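Local coordinates for chromosome segregation protein smc (Pyrococcus furiosus, PDB 3KTA) that probably condenses and partitions chromosomes as a homodimer, with this N-terminal piece contributing to an ABC-type ATPase head that binds ATP, at residues Pro2-Glu8 / Val82-Asn88. Residues are numbered along the deposited sequence; the frame is centred on the assembly and turned at random.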
loop_
_atom_site.group_PDB
_atom_site.type_symbol
_atom_site.label_atom_id
_atom_site.label_comp_id
_atom_site.label_asym_id
_atom_site.label_seq_id
_atom_site.Cartn_x
_atom_site.Cartn_y
_atom_site.Cartn_z
ATOM N N PRO A 2 5.469 -10.935 9.248
ATOM C CA PRO A 2 4.267 -10.672 10.059
ATOM C C PRO A 2 3.122 -10.162 9.193
ATOM O O PRO A 2 3.328 -9.889 8.014
ATOM C CB PRO A 2 4.723 -9.571 11.025
ATOM C CG PRO A 2 6.237 -9.561 10.947
ATOM C CD PRO A 2 6.555 -9.988 9.549
ATOM N N TYR A 3 1.932 -10.047 9.762
ATOM C CA TYR A 3 0.824 -9.434 9.023
ATOM C C TYR A 3 -0.122 -8.778 9.993
ATOM O O TYR A 3 -0.106 -9.070 11.194
ATOM C CB TYR A 3 0.083 -10.451 8.154
ATOM C CG TYR A 3 -0.526 -11.623 8.875
ATOM C CD1 TYR A 3 0.199 -12.803 9.053
ATOM C CD2 TYR A 3 -1.827 -11.573 9.357
ATOM C CE1 TYR A 3 -0.359 -13.896 9.701
ATOM C CE2 TYR A 3 -2.395 -12.672 10.005
ATOM C CZ TYR A 3 -1.647 -13.820 10.170
ATOM O OH TYR A 3 -2.221 -14.897 10.810
ATOM N N ILE A 4 -0.952 -7.889 9.463
ATOM C CA ILE A 4 -1.878 -7.126 10.279
ATOM C C ILE A 4 -3.145 -7.926 10.582
ATOM O O ILE A 4 -3.848 -8.366 9.676
ATOM C CB ILE A 4 -2.260 -5.803 9.589
ATOM C CG1 ILE A 4 -1.008 -5.002 9.226
ATOM C CG2 ILE A 4 -3.220 -4.982 10.486
ATOM C CD1 ILE A 4 -1.311 -3.782 8.323
ATOM N N GLU A 5 -3.415 -8.149 11.862
ATOM C CA GLU A 5 -4.645 -8.837 12.240
ATOM C C GLU A 5 -5.806 -7.853 12.274
ATOM O O GLU A 5 -6.887 -8.127 11.745
ATOM C CB GLU A 5 -4.452 -9.569 13.579
ATOM C CG GLU A 5 -3.432 -10.678 13.430
ATOM C CD GLU A 5 -3.394 -11.636 14.588
ATOM O OE1 GLU A 5 -3.306 -11.157 15.741
ATOM O OE2 GLU A 5 -3.429 -12.866 14.328
ATOM N N LYS A 6 -5.567 -6.686 12.857
ATOM C CA LYS A 6 -6.609 -5.670 12.954
ATOM C C LYS A 6 -6.043 -4.314 13.345
ATOM O O LYS A 6 -4.916 -4.215 13.859
ATOM C CB LYS A 6 -7.679 -6.078 13.978
ATOM C CG LYS A 6 -7.155 -6.147 15.427
ATOM C CD LYS A 6 -8.276 -6.517 16.387
ATOM C CE LYS A 6 -7.742 -6.573 17.820
ATOM N NZ LYS A 6 -8.810 -6.922 18.809
ATOM N N LEU A 7 -6.846 -3.278 13.099
ATOM C CA LEU A 7 -6.651 -1.942 13.651
ATOM C C LEU A 7 -7.761 -1.619 14.646
ATOM O O LEU A 7 -8.894 -2.094 14.516
ATOM C CB LEU A 7 -6.730 -0.877 12.557
ATOM C CG LEU A 7 -5.634 -0.840 11.509
ATOM C CD1 LEU A 7 -6.088 0.003 10.333
ATOM C CD2 LEU A 7 -4.340 -0.273 12.111
ATOM N N GLU A 8 -7.429 -0.799 15.630
ATOM C CA GLU A 8 -8.418 -0.196 16.521
ATOM C C GLU A 8 -8.241 1.317 16.465
ATOM O O GLU A 8 -7.161 1.828 16.763
ATOM C CB GLU A 8 -8.246 -0.719 17.953
ATOM C CG GLU A 8 -8.742 -2.141 18.112
ATOM C CD GLU A 8 -8.484 -2.722 19.483
ATOM O OE1 GLU A 8 -7.779 -2.077 20.285
ATOM O OE2 GLU A 8 -8.964 -3.845 19.729
ATOM N N VAL A 82 -4.569 5.136 17.539
ATOM C CA VAL A 82 -4.644 3.945 16.703
ATOM C C VAL A 82 -3.810 2.846 17.340
ATOM O O VAL A 82 -2.685 3.097 17.790
ATOM C CB VAL A 82 -4.125 4.225 15.279
ATOM C CG1 VAL A 82 -4.181 2.957 14.413
ATOM C CG2 VAL A 82 -4.958 5.337 14.635
ATOM N N ALA A 83 -4.381 1.647 17.399
ATOM C CA ALA A 83 -3.623 0.461 17.768
ATOM C C ALA A 83 -3.584 -0.489 16.581
ATOM O O ALA A 83 -4.599 -0.706 15.914
ATOM C CB ALA A 83 -4.242 -0.225 18.975
ATOM N N ILE A 84 -2.410 -1.049 16.311
ATOM C CA ILE A 84 -2.268 -2.016 15.240
ATOM C C ILE A 84 -1.787 -3.349 15.829
ATOM O O ILE A 84 -0.866 -3.377 16.660
ATOM C CB ILE A 84 -1.337 -1.482 14.115
ATOM C CG1 ILE A 84 -1.354 -2.432 12.908
ATOM C CG2 ILE A 84 0.106 -1.242 14.643
ATOM C CD1 ILE A 84 -0.687 -1.835 11.664
ATOM N N TYR A 85 -2.453 -4.432 15.454
ATOM C CA TYR A 85 -2.141 -5.766 15.991
ATOM C C TYR A 85 -1.492 -6.608 14.891
ATOM O O TYR A 85 -2.133 -6.919 13.874
ATOM C CB TYR A 85 -3.422 -6.440 16.506
ATOM C CG TYR A 85 -4.020 -5.751 17.716
ATOM C CD1 TYR A 85 -4.610 -4.501 17.607
ATOM C CD2 TYR A 85 -3.965 -6.339 18.966
ATOM C CE1 TYR A 85 -5.149 -3.851 18.715
ATOM C CE2 TYR A 85 -4.498 -5.698 20.083
ATOM C CZ TYR A 85 -5.085 -4.456 19.949
ATOM O OH TYR A 85 -5.620 -3.817 21.056
ATOM N N PHE A 86 -0.218 -6.956 15.075
ATOM C CA PHE A 86 0.473 -7.802 14.110
ATOM C C PHE A 86 0.527 -9.243 14.583
ATOM O O PHE A 86 0.888 -9.521 15.734
ATOM C CB PHE A 86 1.910 -7.339 13.903
ATOM C CG PHE A 86 2.045 -6.119 13.055
ATOM C CD1 PHE A 86 2.197 -4.863 13.642
ATOM C CD2 PHE A 86 2.051 -6.223 11.668
ATOM C CE1 PHE A 86 2.342 -3.724 12.857
ATOM C CE2 PHE A 86 2.203 -5.087 10.878
ATOM C CZ PHE A 86 2.338 -3.848 11.470
ATOM N N ASN A 87 0.223 -10.168 13.687
ATOM C CA ASN A 87 0.615 -11.548 13.922
ATOM C C ASN A 87 2.123 -11.695 13.694
ATOM O O ASN A 87 2.642 -11.310 12.646
ATOM C CB ASN A 87 -0.170 -12.488 13.008
ATOM C CG ASN A 87 0.136 -13.938 13.285
ATOM O OD1 ASN A 87 1.257 -14.385 13.081
ATOM N ND2 ASN A 87 -0.864 -14.680 13.747
ATOM N N ASN A 88 2.827 -12.224 14.698
ATOM C CA ASN A 88 4.283 -12.369 14.655
ATOM C C ASN A 88 4.685 -13.816 14.886
ATOM O O ASN A 88 5.781 -14.093 15.390
ATOM C CB ASN A 88 4.966 -11.474 15.707
ATOM C CG ASN A 88 6.477 -11.385 15.521
ATOM O OD1 ASN A 88 6.971 -11.187 14.412
ATOM N ND2 ASN A 88 7.219 -11.525 16.621
HETATM O O HOH W 1 -7.641 -5.781 21.477
#
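Lys-6 lies across the ring of Tyr-85 where strands 3-8 and 82-87 pair antiparallel in the sheet of the ABC ATPase head. The lysine can be followed outward. CB starts on the face shared with Tyr-3, Glu-8, Ala-83 and Asn-87; chi1 of 66° sets CG between backbone N and carbonyl carbon, 3.7 Å from Tyr-85 CD1. The extended chain then carries CE over the ring centre, a CH-pi contact. Lys-6 NZ continues as a cation-pi partner, 4.6 Å from the centroid of the Tyr-85 ring. NZ also forms a salt bridge with Glu-8 OE2, approached from the anti side and tilted out of the carboxylate plane. Glu-8 OE1 accepts from Tyr-85 OH at 2.9 Å, the hydroxyl standing above the carboxylate plane. A water donates to Glu-8 OE2 and, weakly, to Tyr-85 OH. A leucine in place of Tyr-85 would probably leave the Lys-6 ammonium without its aromatic face and Glu-8 OE1 without its hydroxyl donor.

At the far end the Asn-87 amide stacks on the Tyr-3 ring, their planes 8° apart, with Asn-87 CB 3.6 Å from the centroid of the Tyr-3 ring. Asn-87 ND2 donates to Glu-5 OE2 (3.2 Å, 164°), but its stronger hydrogen bond runs to Glu-89. Glu-5 and Lys-6 both oppose Tyr-85 in a classic beta bulge: Tyr-85 O accepts from Glu-5 N and Tyr-85 N donates to Lys-6 O, so the register shifts by one.

The other face is apolar: Ile-4 CG1 meets Phe-86 CE2 at 3.6 Å, and Leu-7 CD2 packs alongside Ile-84 CG1. Leu-7 and Ile-84 also touch helix 39-49, whose first turn carries ATP-binding residues. The pairing thus separates its chemistry: one face packs hydrocarbon, while on the other the Glu-8 carboxylate probably offsets the lysine's charge and the Tyr-85 ring offers its pi face.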